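Local atomic coordinates of 1-pyrroline-5-carboxylate dehydrogenase (Thermus thermophilus, PDB entry 1UZB), a protein that probably catalyses the oxidation of 1-pyrroline-5-carboxylate to glutamate in proline breakdown, as a member of the aldehyde dehydrogenase family. Residues 121-126 and 210-215. Residues are numbered along the deposited sequence; the frame is centred on the assembly and turned at random.
Sequences VYEVGK and EDAVVV
The carboxylate of E123 receives two backbone N-H groups from the first turn of helix 213-226, just past A212 at the N-cap position. Its two oxygens divide the work. E123 OE1 takes a hydrogen bond from V214 N (2.8 Å). E123 OE2 takes one from V215 N (2.9 Å). Both use the syn lone pair, so two successive amides grip the carboxylate as a bidentate pair. The N of V213 also lies near OE1, but at a poor angle for a bond. CG of E123 is anti to the backbone N (chi1 -165°), and the chain runs on extended, which carries the acid out to the start of helix 213-226. Along the way CG of E123 passes 3.3 Å from O of D211. CB of V214 packs against both carboxylate oxygens, and CB of V215 lies 3.6 Å from OE2 of E123. Outside the two segments, S55 OG shares a hydrogen bond with OE1. The positive end of the helix dipole would probably favour the charged form of this buried acid. A glutamine here would probably leave one of the two amides facing an NH2 donor and lose the charge that suits the helix end. Beside the acid, CG1 of V124 meets CB of A212 at 4.0 Å. The contact thus joins the end of helix 113-124 to helix 213-226. The latter follows strand 203-207, which pairs in parallel with strand 165-180, consistent with the NAD-binding domain of the aldehyde dehydrogenase fold. V214 also touches S55 of strand 52-57, while P186 borders A212 and V215.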
ATOM      1  N   VAL A 121       9.450  24.947  37.333  1.00  5.51           N
ATOM      2  CA  VAL A 121      10.033  24.677  38.638  1.00  5.86           C
ATOM      3  C   VAL A 121       9.550  25.716  39.647  1.00  6.68           C
ATOM      4  O   VAL A 121       9.056  25.373  40.722  1.00  7.20           O
ATOM      5  CB  VAL A 121      11.582  24.716  38.567  1.00  5.72           C
ATOM      6  CG1 VAL A 121      12.176  24.678  39.967  1.00  6.25           C
ATOM      7  CG2 VAL A 121      12.095  23.538  37.743  1.00  5.68           C
ATOM      8  N   TYR A 122       9.681  26.989  39.286  1.00  6.62           N
ATOM      9  CA  TYR A 122       9.279  28.075  40.171  1.00  6.33           C
ATOM     10  C   TYR A 122       7.786  28.350  40.285  1.00  6.59           C
ATOM     11  O   TYR A 122       7.308  28.652  41.380  1.00  7.27           O
ATOM     12  CB  TYR A 122       9.995  29.372  39.774  1.00  6.96           C
ATOM     13  CG  TYR A 122      11.467  29.372  40.110  1.00  6.92           C
ATOM     14  CD1 TYR A 122      12.433  29.489  39.112  1.00  7.81           C
ATOM     15  CD2 TYR A 122      11.895  29.234  41.431  1.00  7.73           C
ATOM     16  CE1 TYR A 122      13.791  29.468  39.422  1.00  9.38           C
ATOM     17  CE2 TYR A 122      13.247  29.210  41.751  1.00  8.77           C
ATOM     18  CZ  TYR A 122      14.187  29.328  40.741  1.00  9.92           C
ATOM     19  OH  TYR A 122      15.525  29.302  41.057  1.00 13.43           O
ATOM     20  N   GLU A 123       7.043  28.243  39.184  1.00  5.79           N
ATOM     21  CA  GLU A 123       5.615  28.546  39.245  1.00  6.09           C
ATOM     22  C   GLU A 123       4.698  27.446  39.773  1.00  5.99           C
ATOM     23  O   GLU A 123       3.718  27.744  40.464  1.00  6.00           O
ATOM     24  CB  GLU A 123       5.086  29.016  37.885  1.00  6.94           C
ATOM     25  CG  GLU A 123       3.713  29.675  38.017  1.00  8.01           C
ATOM     26  CD  GLU A 123       3.171  30.255  36.722  1.00  8.79           C
ATOM     27  OE1 GLU A 123       2.312  31.163  36.807  1.00  8.91           O
ATOM     28  OE2 GLU A 123       3.584  29.805  35.630  1.00 10.07           O
ATOM     29  N   VAL A 124       4.990  26.187  39.445  1.00  6.03           N
ATOM     30  CA  VAL A 124       4.146  25.097  39.928  1.00  6.42           C
ATOM     31  C   VAL A 124       4.860  24.043  40.774  1.00  6.51           C
ATOM     32  O   VAL A 124       4.277  23.017  41.119  1.00  6.91           O
ATOM     33  CB  VAL A 124       3.370  24.402  38.773  1.00  7.24           C
ATOM     34  CG1 VAL A 124       2.444  25.407  38.098  1.00  7.22           C
ATOM     35  CG2 VAL A 124       4.331  23.798  37.771  1.00  7.39           C
ATOM     36  N   GLY A 125       6.123  24.295  41.106  1.00  6.36           N
ATOM     37  CA  GLY A 125       6.853  23.383  41.969  1.00  6.18           C
ATOM     38  C   GLY A 125       7.264  22.018  41.461  1.00  5.79           C
ATOM     39  O   GLY A 125       7.297  21.052  42.232  1.00  6.92           O
ATOM     40  N   LYS A 126       7.575  21.920  40.175  1.00  5.92           N
ATOM     41  CA  LYS A 126       8.030  20.653  39.617  1.00  5.53           C
ATOM     42  C   LYS A 126       9.534  20.569  39.811  1.00  5.10           C
ATOM     43  O   LYS A 126      10.226  21.587  39.724  1.00  6.58           O
ATOM     44  CB  LYS A 126       7.736  20.575  38.117  1.00  7.43           C
ATOM     45  CG  LYS A 126       6.269  20.533  37.781  1.00 10.08           C
ATOM     46  CD  LYS A 126       6.026  19.949  36.401  1.00  9.38           C
ATOM     47  CE  LYS A 126       4.546  19.668  36.221  1.00 10.36           C
ATOM     48  NZ  LYS A 126       4.242  18.908  34.980  1.00 10.06           N
ATOM     49  N   GLU A 210      -5.281  29.312  36.953  1.00  8.83           N
ATOM     50  CA  GLU A 210      -4.796  30.431  37.765  1.00  9.83           C
ATOM     51  C   GLU A 210      -3.379  30.293  38.310  1.00  9.95           C
ATOM     52  O   GLU A 210      -2.627  31.267  38.337  1.00 10.20           O
ATOM     53  CB  GLU A 210      -5.734  30.682  38.950  1.00 12.65           C
ATOM     54  CG  GLU A 210      -7.151  31.063  38.587  1.00 16.36           C
ATOM     55  CD  GLU A 210      -7.965  31.460  39.807  1.00 18.30           C
ATOM     56  OE1 GLU A 210      -9.201  31.557  39.690  1.00 21.26           O
ATOM     57  OE2 GLU A 210      -7.363  31.684  40.879  1.00 20.54           O
ATOM     58  N   ASP A 211      -3.021  29.089  38.746  1.00  9.22           N
ATOM     59  CA  ASP A 211      -1.703  28.838  39.324  1.00 11.30           C
ATOM     60  C   ASP A 211      -0.559  28.769  38.320  1.00 10.95           C
ATOM     61  O   ASP A 211       0.607  28.728  38.716  1.00 11.74           O
ATOM     62  CB  ASP A 211      -1.724  27.535  40.129  1.00 12.38           C
ATOM     63  CG  ASP A 211      -2.582  27.630  41.376  1.00 13.74           C
ATOM     64  OD1 ASP A 211      -2.257  28.452  42.257  1.00 16.85           O
ATOM     65  OD2 ASP A 211      -3.576  26.879  41.476  1.00 17.75           O
ATOM     66  N   ALA A 212      -0.883  28.769  37.030  1.00  9.33           N
ATOM     67  CA  ALA A 212       0.141  28.663  35.999  1.00  7.96           C
ATOM     68  C   ALA A 212      -0.005  29.675  34.868  1.00  8.15           C
ATOM     69  O   ALA A 212       0.301  29.375  33.713  1.00  7.86           O
ATOM     70  CB  ALA A 212       0.137  27.242  35.433  1.00  8.57           C
ATOM     71  N   VAL A 213      -0.446  30.882  35.199  1.00  8.12           N
ATOM     72  CA  VAL A 213      -0.631  31.918  34.187  1.00  7.12           C
ATOM     73  C   VAL A 213       0.671  32.440  33.565  1.00  7.86           C
ATOM     74  O   VAL A 213       0.688  32.838  32.400  1.00  8.31           O
ATOM     75  CB  VAL A 213      -1.417  33.124  34.756  1.00  8.50           C
ATOM     76  CG1 VAL A 213      -2.822  32.693  35.127  1.00  8.52           C
ATOM     77  CG2 VAL A 213      -0.695  33.699  35.968  1.00  8.37           C
ATOM     78  N   VAL A 214       1.764  32.437  34.323  1.00  7.35           N
ATOM     79  CA  VAL A 214       3.020  32.941  33.778  1.00  7.94           C
ATOM     80  C   VAL A 214       3.589  32.054  32.681  1.00  7.53           C
ATOM     81  O   VAL A 214       3.976  32.543  31.620  1.00  7.48           O
ATOM     82  CB  VAL A 214       4.092  33.122  34.877  1.00  6.98           C
ATOM     83  CG1 VAL A 214       5.425  33.513  34.249  1.00  9.19           C
ATOM     84  CG2 VAL A 214       3.649  34.200  35.856  1.00  9.59           C
ATOM     85  N   VAL A 215       3.646  30.750  32.922  1.00  8.27           N
ATOM     86  CA  VAL A 215       4.184  29.869  31.899  1.00  8.24           C
ATOM     87  C   VAL A 215       3.264  29.836  30.673  1.00  7.20           C
ATOM     88  O   VAL A 215       3.725  29.630  29.549  1.00  7.45           O
ATOM     89  CB  VAL A 215       4.430  28.443  32.440  1.00 10.48           C
ATOM     90  CG1 VAL A 215       3.117  27.696  32.597  1.00  9.78           C
ATOM     91  CG2 VAL A 215       5.386  27.710  31.515  1.00 12.69           C
TER